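Local structure of peroxiredoxin 6 (Arenicola marina, 2V2G) at residues Glu7-Phe12 with Lys137-Ser142; Cys183-Gly188 with Tyr212-Pro217; Thr46-Arg51 with Thr149-Ser154. The protein probably reduces hydrogen peroxide and organic hydroperoxides to water and alcohols, as a thiol-specific peroxidase of the Prx6 subfamily of peroxiredoxins. The protein carries 1 engineered substitution. One frame throughout, in Å; residues are numbered along the deposited sequence.

Interaction 1: Glu7-Phe12 with Lys137-Ser142; sequences EVFPNF and KKLKLS
Val8 lies across from Lys138, and the residues flanking it close a pair of backbone hydrogen bonds. Phe9 N-H is hydrogen-bonded to Lys137 O (2.8 Å, almost straight at 172°), and Leu139 N-H to Glu7 O (2.9 Å). Glu7 O also receives a CA-H contact from Lys138 CA at 3.3 Å. On the inner side, Phe9 CB rests 3.4 Å from Lys137 O, and the ring continues inward until CE1 comes 4.3 Å from Leu139 CD1, an oblique approach. Pro10 CD lies over one face of this ring. Phe131 and Phe23 meet the same ring at steep angles, and Leu34 and Ile133 also touch it, so the buried side is an aromatic and aliphatic cluster. Two bonds around one residue pair make a single beta bridge: the loop ahead of strand 13-16 is tacked onto the start of strand 139-145, an outermost strand of the central thioredoxin-fold sheet within this chain. The outer side is looser. Val8 CG2, anti to the carbonyl carbon, meets Lys138 CG at 4.0 Å, and the rest of the lysine continues extended beyond that contact. Lys137 also turns off, its NZ bonded to the carbonyls of Pro135 and Gly28, while the Glu7 carboxylate is hydrogen-bonded through OE2 to Thr4 OG1.

Interaction 2: Cys183-Gly188 with Tyr212-Pro217; sequences CMVVPG and YLRYTP
Met184 and Tyr215 sit side by side as a non-hydrogen-bonded pair of two antiparallel strands, their side chains on the same face of the sheet. The methionine chain, bent at chi2 and chi3 (-54° and -55°), curls back so that its methyl lies over the tyrosine ring: CE is 3.9 Å from the ring centroid, a CH-pi contact. SD approaches more obliquely, 3.6 Å from Tyr215 CD2, which adds a Met-aromatic contact. An alanine in place of Tyr215 would probably leave the curled methionine end without the ring it lies on and freer to turn. Val185 CG2 meets Thr216 CG2 at 3.7 Å, whereas CG1 of the same valine lies over one face of the Arg214 guanidinium, toward its rim.

Behind these side chains stands the backbone. Cys183 and Thr216 form a hydrogen-bonded pair with both N-H...O bonds made, and Val185 N reaches Arg214 O at 2.9 Å. Where the strands part, a water bridges them, accepting from Arg214 NE at 2.9 Å and donating to Val185 O (2.8 Å) and to Tyr212 O (2.7 Å). Arg214 NH2 bonds to Val189 O, which helps hold the guanidinium against Val185 CG1.

Further out, Arg182 makes a cation-pi contact with the Tyr215 ring, and Tyr212 OH bonds Asp83 of the second subunit, whose Pro43 and Leu87 pack on Met184 and Tyr215. The two strands are the middle pair of the four-stranded antiparallel sheet of the C-terminal region, strand 171-172 beyond 183-185 and strand 202-203 beyond 214-216.

Interaction 3: Thr46-Arg51 with Thr149-Ser154; sequences TTELGR and TGRNFS
Glu48, the first residue of the 46-51 helical turn to touch the other segment, reaches Arg151 with its carboxylate, the two side chains crossing at about a right angle. Beyond CG the chain is extended (chi2 -175°), which carries the carboxylate clear of the helix. Arg151 holds both oxygens, NE to OE2 and NH2 to OE1, each at 2.8 Å and close to straight. Both acceptors lie in the guanidinium plane, yet the arginine nitrogens approach from above the carboxylate plane, the two planes being 47° apart. OE2 takes a second bond on its anti lone pair from Arg151 N at 2.7 Å, so backbone and side chain of one residue hold the same oxygen. OE1 is shared with Arg128 in another salt bridge. Nearer the helix, Glu48 CB touches the edge of the Phe153 ring at 4.0 Å from CE2, while Phe153 CZ lies over one face of the Arg151 guanidinium. One turn on, Arg51 CG comes obliquely to this ring; Arg51 NE bonds a water that also receives a weak bond from Ser154 N, and its NH1 is hydrogen-bonded to Gln54. Ser45, the engineered replacement at the predicted peroxidatic cysteine, lies one turn before Glu48 on helix 43-54, and Arg128 lines the benzoic acid pocket; this charged network is consistent with a second shell that positions the active-site arginine of peroxiredoxins.

Interactions 1 and 3 both belong to the thioredoxin-fold part of the protein, on opposite sides of the chain's centre, and the elements carrying their later segments, strand 139-145 and helix 153-168, follow each other in sequence. Interaction 1 is partly buried and rests mainly on backbone bonds, whereas interaction 3 is buried and ionic, on the helix that carries the predicted active-site position. Interaction 2, about 28 Å and 33 Å from the other two centre to centre, is a buried pairing within the separate C-terminal sheet, where sulfur, aromatic and aliphatic groups accompany the strand bonds. All three also reach the second subunit: Ser142 of interaction 1 continues its sheet into that chain.

Interaction 1: Glu7-Phe12 with Lys137-Ser142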
# COMPACT_ATOMS: atom_id res chain seq x y z
N GLU A 7 12.96 9.49 2.42
CA GLU A 7 14.30 9.40 1.82
C GLU A 7 14.27 10.02 0.43
O GLU A 7 13.25 9.87 -0.28
CB GLU A 7 14.75 7.95 1.65
CG GLU A 7 15.23 7.25 2.86
CD GLU A 7 15.86 5.85 2.46
OE1 GLU A 7 16.68 5.81 1.47
OE2 GLU A 7 15.59 4.89 3.18
N VAL A 8 15.38 10.64 0.03
CA VAL A 8 15.55 11.05 -1.38
C VAL A 8 15.64 9.80 -2.27
O VAL A 8 16.45 8.88 -2.02
CB VAL A 8 16.76 11.99 -1.56
CG1 VAL A 8 16.95 12.32 -3.06
CG2 VAL A 8 16.47 13.27 -0.76
N PHE A 9 14.75 9.74 -3.26
CA PHE A 9 14.72 8.61 -4.16
C PHE A 9 16.04 8.55 -4.93
O PHE A 9 16.60 9.57 -5.31
CB PHE A 9 13.52 8.70 -5.11
CG PHE A 9 12.96 7.33 -5.44
CD1 PHE A 9 12.13 6.68 -4.56
CD2 PHE A 9 13.28 6.72 -6.65
CE1 PHE A 9 11.66 5.41 -4.83
CE2 PHE A 9 12.78 5.45 -6.96
CZ PHE A 9 11.98 4.81 -6.06
N PRO A 10 16.61 7.37 -5.13
CA PRO A 10 17.86 7.32 -5.92
C PRO A 10 17.76 7.99 -7.30
O PRO A 10 16.77 7.81 -8.06
CB PRO A 10 18.17 5.80 -6.02
CG PRO A 10 17.00 5.14 -5.50
CD PRO A 10 16.17 6.04 -4.66
N ASN A 11 18.82 8.75 -7.62
CA ASN A 11 18.93 9.44 -8.92
C ASN A 11 19.61 8.48 -9.90
O ASN A 11 20.75 8.64 -10.38
CB ASN A 11 19.70 10.73 -8.78
CG ASN A 11 19.58 11.59 -10.00
OD1 ASN A 11 18.77 11.33 -10.91
ND2 ASN A 11 20.37 12.64 -10.02
N PHE A 12 18.83 7.44 -10.20
CA PHE A 12 19.35 6.32 -10.97
C PHE A 12 19.42 6.62 -12.46
O PHE A 12 18.65 7.47 -12.96
CB PHE A 12 18.58 5.03 -10.67
CG PHE A 12 17.13 5.05 -11.06
CD1 PHE A 12 16.75 4.82 -12.37
CD2 PHE A 12 16.14 5.31 -10.12
CE1 PHE A 12 15.41 4.82 -12.75
CE2 PHE A 12 14.79 5.33 -10.50
CZ PHE A 12 14.42 5.09 -11.81
N LYS A 137 11.72 15.08 -4.61
CA LYS A 137 12.41 13.83 -4.95
C LYS A 137 12.33 12.87 -3.77
O LYS A 137 12.98 11.79 -3.82
CB LYS A 137 13.88 14.07 -5.33
CG LYS A 137 14.19 15.17 -6.39
CD LYS A 137 13.42 14.96 -7.62
CE LYS A 137 13.71 16.13 -8.61
NZ LYS A 137 13.06 17.39 -8.15
N LYS A 138 11.55 13.21 -2.77
CA LYS A 138 11.45 12.29 -1.58
C LYS A 138 10.34 11.28 -1.71
O LYS A 138 9.25 11.60 -2.25
CB LYS A 138 11.31 13.14 -0.31
CG LYS A 138 12.61 13.86 0.02
CD LYS A 138 12.42 14.81 1.18
CE LYS A 138 13.66 15.61 1.53
NZ LYS A 138 13.45 16.24 2.86
N LEU A 139 10.55 10.07 -1.18
CA LEU A 139 9.47 9.10 -1.14
C LEU A 139 8.35 9.52 -0.15
O LEU A 139 8.57 9.69 1.03
CB LEU A 139 10.02 7.71 -0.77
CG LEU A 139 8.99 6.59 -0.75
CD1 LEU A 139 8.44 6.31 -2.15
CD2 LEU A 139 9.63 5.35 -0.11
N LYS A 140 7.13 9.59 -0.64
CA LYS A 140 6.01 10.03 0.19
C LYS A 140 5.07 8.90 0.68
O LYS A 140 4.42 9.03 1.73
CB LYS A 140 5.15 11.06 -0.57
CG LYS A 140 5.84 12.29 -1.13
CD LYS A 140 6.50 13.09 -0.01
CE LYS A 140 7.34 14.29 -0.52
NZ LYS A 140 7.96 15.07 0.61
N LEU A 141 5.06 7.79 -0.07
CA LEU A 141 4.18 6.64 0.19
C LEU A 141 4.62 5.47 -0.64
O LEU A 141 5.08 5.68 -1.77
CB LEU A 141 2.74 7.02 -0.20
CG LEU A 141 1.57 6.08 0.15
CD1 LEU A 141 0.28 6.90 0.36
CD2 LEU A 141 1.40 5.04 -0.94
N SER A 142 4.59 4.26 -0.09
CA SER A 142 4.94 3.10 -0.89
C SER A 142 3.99 1.92 -0.58
O SER A 142 3.47 1.84 0.53
CB SER A 142 6.38 2.69 -0.74
OG SER A 142 6.67 2.25 0.52

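Interaction 2: Cys183-Gly188 with Tyr212-Pro217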
# COMPACT_ATOMS: atom_id res chain seq x y z
N CYS A 183 -11.90 16.75 6.57
CA CYS A 183 -10.57 16.39 6.97
C CYS A 183 -10.41 16.60 8.48
O CYS A 183 -11.30 17.20 9.13
CB CYS A 183 -9.56 17.26 6.20
SG CYS A 183 -9.63 17.00 4.44
N MET A 184 -9.28 16.15 9.02
CA MET A 184 -8.94 16.44 10.38
C MET A 184 -7.94 17.55 10.47
O MET A 184 -7.01 17.61 9.69
CB MET A 184 -8.38 15.19 11.09
CG MET A 184 -9.10 13.93 10.82
SD MET A 184 -10.87 13.94 11.14
CE MET A 184 -10.87 14.46 12.77
N VAL A 185 -8.14 18.44 11.44
CA VAL A 185 -7.15 19.50 11.73
C VAL A 185 -5.99 18.81 12.48
O VAL A 185 -6.22 18.06 13.41
CB VAL A 185 -7.74 20.60 12.59
CG1 VAL A 185 -6.68 21.65 12.91
CG2 VAL A 185 -8.89 21.28 11.83
N VAL A 186 -4.77 19.07 12.05
CA VAL A 186 -3.60 18.40 12.63
C VAL A 186 -3.40 18.89 14.06
O VAL A 186 -3.71 20.05 14.38
CB VAL A 186 -2.35 18.56 11.73
CG1 VAL A 186 -2.58 17.92 10.35
CG2 VAL A 186 -1.94 20.07 11.67
N PRO A 187 -2.87 18.02 14.97
CA PRO A 187 -2.67 18.43 16.37
C PRO A 187 -1.88 19.74 16.58
O PRO A 187 -2.17 20.50 17.54
CB PRO A 187 -1.88 17.25 16.94
CG PRO A 187 -2.27 16.11 16.11
CD PRO A 187 -2.45 16.62 14.75
N GLY A 188 -0.91 20.02 15.70
CA GLY A 188 -0.05 21.18 15.84
C GLY A 188 -0.70 22.56 15.73
O GLY A 188 -0.08 23.59 16.09
N TYR A 212 -8.44 16.90 20.72
CA TYR A 212 -7.71 16.59 19.51
C TYR A 212 -8.60 16.14 18.33
O TYR A 212 -8.15 16.09 17.18
CB TYR A 212 -6.67 15.53 19.80
CG TYR A 212 -7.26 14.18 20.17
CD1 TYR A 212 -7.64 13.26 19.18
CD2 TYR A 212 -7.44 13.84 21.50
CE1 TYR A 212 -8.18 12.06 19.51
CE2 TYR A 212 -8.00 12.62 21.86
CZ TYR A 212 -8.38 11.76 20.84
OH TYR A 212 -8.90 10.54 21.14
N LEU A 213 -9.83 15.76 18.64
CA LEU A 213 -10.69 15.16 17.62
C LEU A 213 -11.43 16.31 16.88
O LEU A 213 -12.56 16.72 17.22
CB LEU A 213 -11.70 14.19 18.22
CG LEU A 213 -12.24 13.13 17.26
CD1 LEU A 213 -11.21 12.23 16.67
CD2 LEU A 213 -13.19 12.25 18.05
N ARG A 214 -10.72 16.88 15.90
CA ARG A 214 -11.10 18.13 15.28
C ARG A 214 -11.31 17.96 13.78
O ARG A 214 -10.39 17.62 13.05
CB ARG A 214 -10.04 19.24 15.57
CG ARG A 214 -9.92 19.52 17.08
CD ARG A 214 -9.00 20.73 17.37
NE ARG A 214 -7.67 20.50 16.90
CZ ARG A 214 -6.69 21.40 16.88
NH1 ARG A 214 -6.91 22.63 17.29
NH2 ARG A 214 -5.51 21.07 16.42
N TYR A 215 -12.53 18.20 13.35
CA TYR A 215 -12.91 18.06 11.94
C TYR A 215 -13.00 19.45 11.33
O TYR A 215 -13.40 20.43 11.97
CB TYR A 215 -14.27 17.44 11.75
CG TYR A 215 -14.50 16.03 12.27
CD1 TYR A 215 -14.99 15.84 13.56
CD2 TYR A 215 -14.28 14.91 11.47
CE1 TYR A 215 -15.26 14.57 14.05
CE2 TYR A 215 -14.55 13.60 11.97
CZ TYR A 215 -15.05 13.46 13.26
OH TYR A 215 -15.32 12.21 13.82
N THR A 216 -12.76 19.52 10.03
CA THR A 216 -13.05 20.72 9.27
C THR A 216 -13.46 20.37 7.81
O THR A 216 -12.97 19.37 7.28
CB THR A 216 -11.81 21.69 9.27
OG1 THR A 216 -12.19 22.97 8.70
CG2 THR A 216 -10.58 21.06 8.52
N PRO A 217 -14.32 21.17 7.15
CA PRO A 217 -14.47 20.92 5.70
C PRO A 217 -13.13 20.92 4.97
O PRO A 217 -12.18 21.62 5.38
CB PRO A 217 -15.30 22.11 5.22
CG PRO A 217 -16.01 22.62 6.42
CD PRO A 217 -15.10 22.32 7.62
O HOH W 1 -6.41 17.97 16.19

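Interaction 3: Thr46-Arg51 with Thr149-Ser154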
# COMPACT_ATOMS: atom_id res chain seq x y z
N THR A 46 -0.53 -7.26 -17.48
CA THR A 46 -1.17 -6.65 -18.67
C THR A 46 -2.41 -5.89 -18.24
O THR A 46 -2.63 -4.73 -18.64
CB THR A 46 -1.47 -7.67 -19.78
OG1 THR A 46 -0.31 -8.43 -20.08
CG2 THR A 46 -1.90 -6.99 -21.15
N THR A 47 -3.26 -6.51 -17.41
CA THR A 47 -4.42 -5.77 -16.87
C THR A 47 -4.05 -4.49 -16.11
O THR A 47 -4.76 -3.49 -16.16
CB THR A 47 -5.34 -6.66 -15.96
OG1 THR A 47 -4.74 -6.91 -14.69
CG2 THR A 47 -5.67 -7.99 -16.69
N GLU A 48 -2.93 -4.52 -15.35
CA GLU A 48 -2.49 -3.38 -14.57
C GLU A 48 -1.98 -2.21 -15.41
O GLU A 48 -2.48 -1.06 -15.27
CB GLU A 48 -1.42 -3.79 -13.58
CG GLU A 48 -1.97 -4.61 -12.46
CD GLU A 48 -0.85 -4.89 -11.45
OE1 GLU A 48 0.23 -5.22 -11.94
OE2 GLU A 48 -1.05 -4.68 -10.24
N LEU A 49 -1.05 -2.49 -16.31
CA LEU A 49 -0.55 -1.42 -17.20
C LEU A 49 -1.68 -0.93 -18.10
O LEU A 49 -1.74 0.25 -18.42
CB LEU A 49 0.71 -1.86 -17.97
CG LEU A 49 2.00 -1.67 -17.17
CD1 LEU A 49 2.13 -2.53 -15.94
CD2 LEU A 49 3.22 -1.88 -18.09
N GLY A 50 -2.61 -1.79 -18.48
CA GLY A 50 -3.75 -1.33 -19.27
C GLY A 50 -4.68 -0.42 -18.50
O GLY A 50 -5.21 0.57 -19.02
N ARG A 51 -4.90 -0.74 -17.22
CA ARG A 51 -5.62 0.14 -16.33
C ARG A 51 -4.98 1.51 -16.19
O ARG A 51 -5.68 2.52 -16.11
CB ARG A 51 -5.85 -0.52 -14.97
CG ARG A 51 -6.70 0.28 -14.04
CD ARG A 51 -8.05 0.66 -14.62
NE ARG A 51 -8.97 1.29 -13.65
CZ ARG A 51 -9.95 2.09 -14.00
NH1 ARG A 51 -10.15 2.36 -15.27
NH2 ARG A 51 -10.72 2.62 -13.05
N THR A 149 -1.10 -10.66 -6.75
CA THR A 149 -2.15 -9.73 -6.25
C THR A 149 -2.10 -8.39 -7.02
O THR A 149 -1.32 -7.51 -6.70
CB THR A 149 -2.10 -9.57 -4.71
OG1 THR A 149 -2.22 -10.87 -4.13
CG2 THR A 149 -3.20 -8.58 -4.18
N GLY A 150 -2.98 -8.27 -8.00
CA GLY A 150 -3.05 -7.04 -8.75
C GLY A 150 -3.44 -5.86 -7.92
O GLY A 150 -4.14 -5.99 -6.96
N ARG A 151 -2.93 -4.66 -8.27
CA ARG A 151 -3.15 -3.47 -7.52
C ARG A 151 -4.51 -2.80 -7.78
O ARG A 151 -5.25 -3.21 -8.65
CB ARG A 151 -2.02 -2.49 -7.82
CG ARG A 151 -0.71 -2.93 -7.20
CD ARG A 151 0.46 -2.32 -7.83
NE ARG A 151 0.75 -2.90 -9.12
CZ ARG A 151 1.88 -2.74 -9.80
NH1 ARG A 151 2.90 -1.99 -9.33
NH2 ARG A 151 2.04 -3.40 -10.89
N ASN A 152 -4.84 -1.85 -6.90
CA ASN A 152 -6.02 -0.98 -6.97
C ASN A 152 -5.50 0.43 -7.24
O ASN A 152 -5.07 1.14 -6.33
CB ASN A 152 -6.82 -1.11 -5.66
CG ASN A 152 -7.96 -0.14 -5.54
OD1 ASN A 152 -8.15 0.70 -6.42
ND2 ASN A 152 -8.72 -0.24 -4.47
N PHE A 153 -5.60 0.85 -8.50
CA PHE A 153 -5.05 2.14 -8.93
C PHE A 153 -6.02 3.30 -8.54
O PHE A 153 -5.57 4.44 -8.48
CB PHE A 153 -4.65 2.12 -10.45
CG PHE A 153 -3.33 1.44 -10.69
CD1 PHE A 153 -2.11 2.08 -10.42
CD2 PHE A 153 -3.31 0.10 -11.09
CE1 PHE A 153 -0.86 1.40 -10.59
CE2 PHE A 153 -2.11 -0.56 -11.26
CZ PHE A 153 -0.88 0.09 -11.01
N SER A 154 -7.27 3.01 -8.24
CA SER A 154 -8.15 4.06 -7.65
C SER A 154 -7.68 4.46 -6.24
O SER A 154 -7.76 5.63 -5.88
CB SER A 154 -9.60 3.69 -7.68
OG SER A 154 -9.92 2.69 -6.74
O HOH W 2 -8.77 1.51 -10.66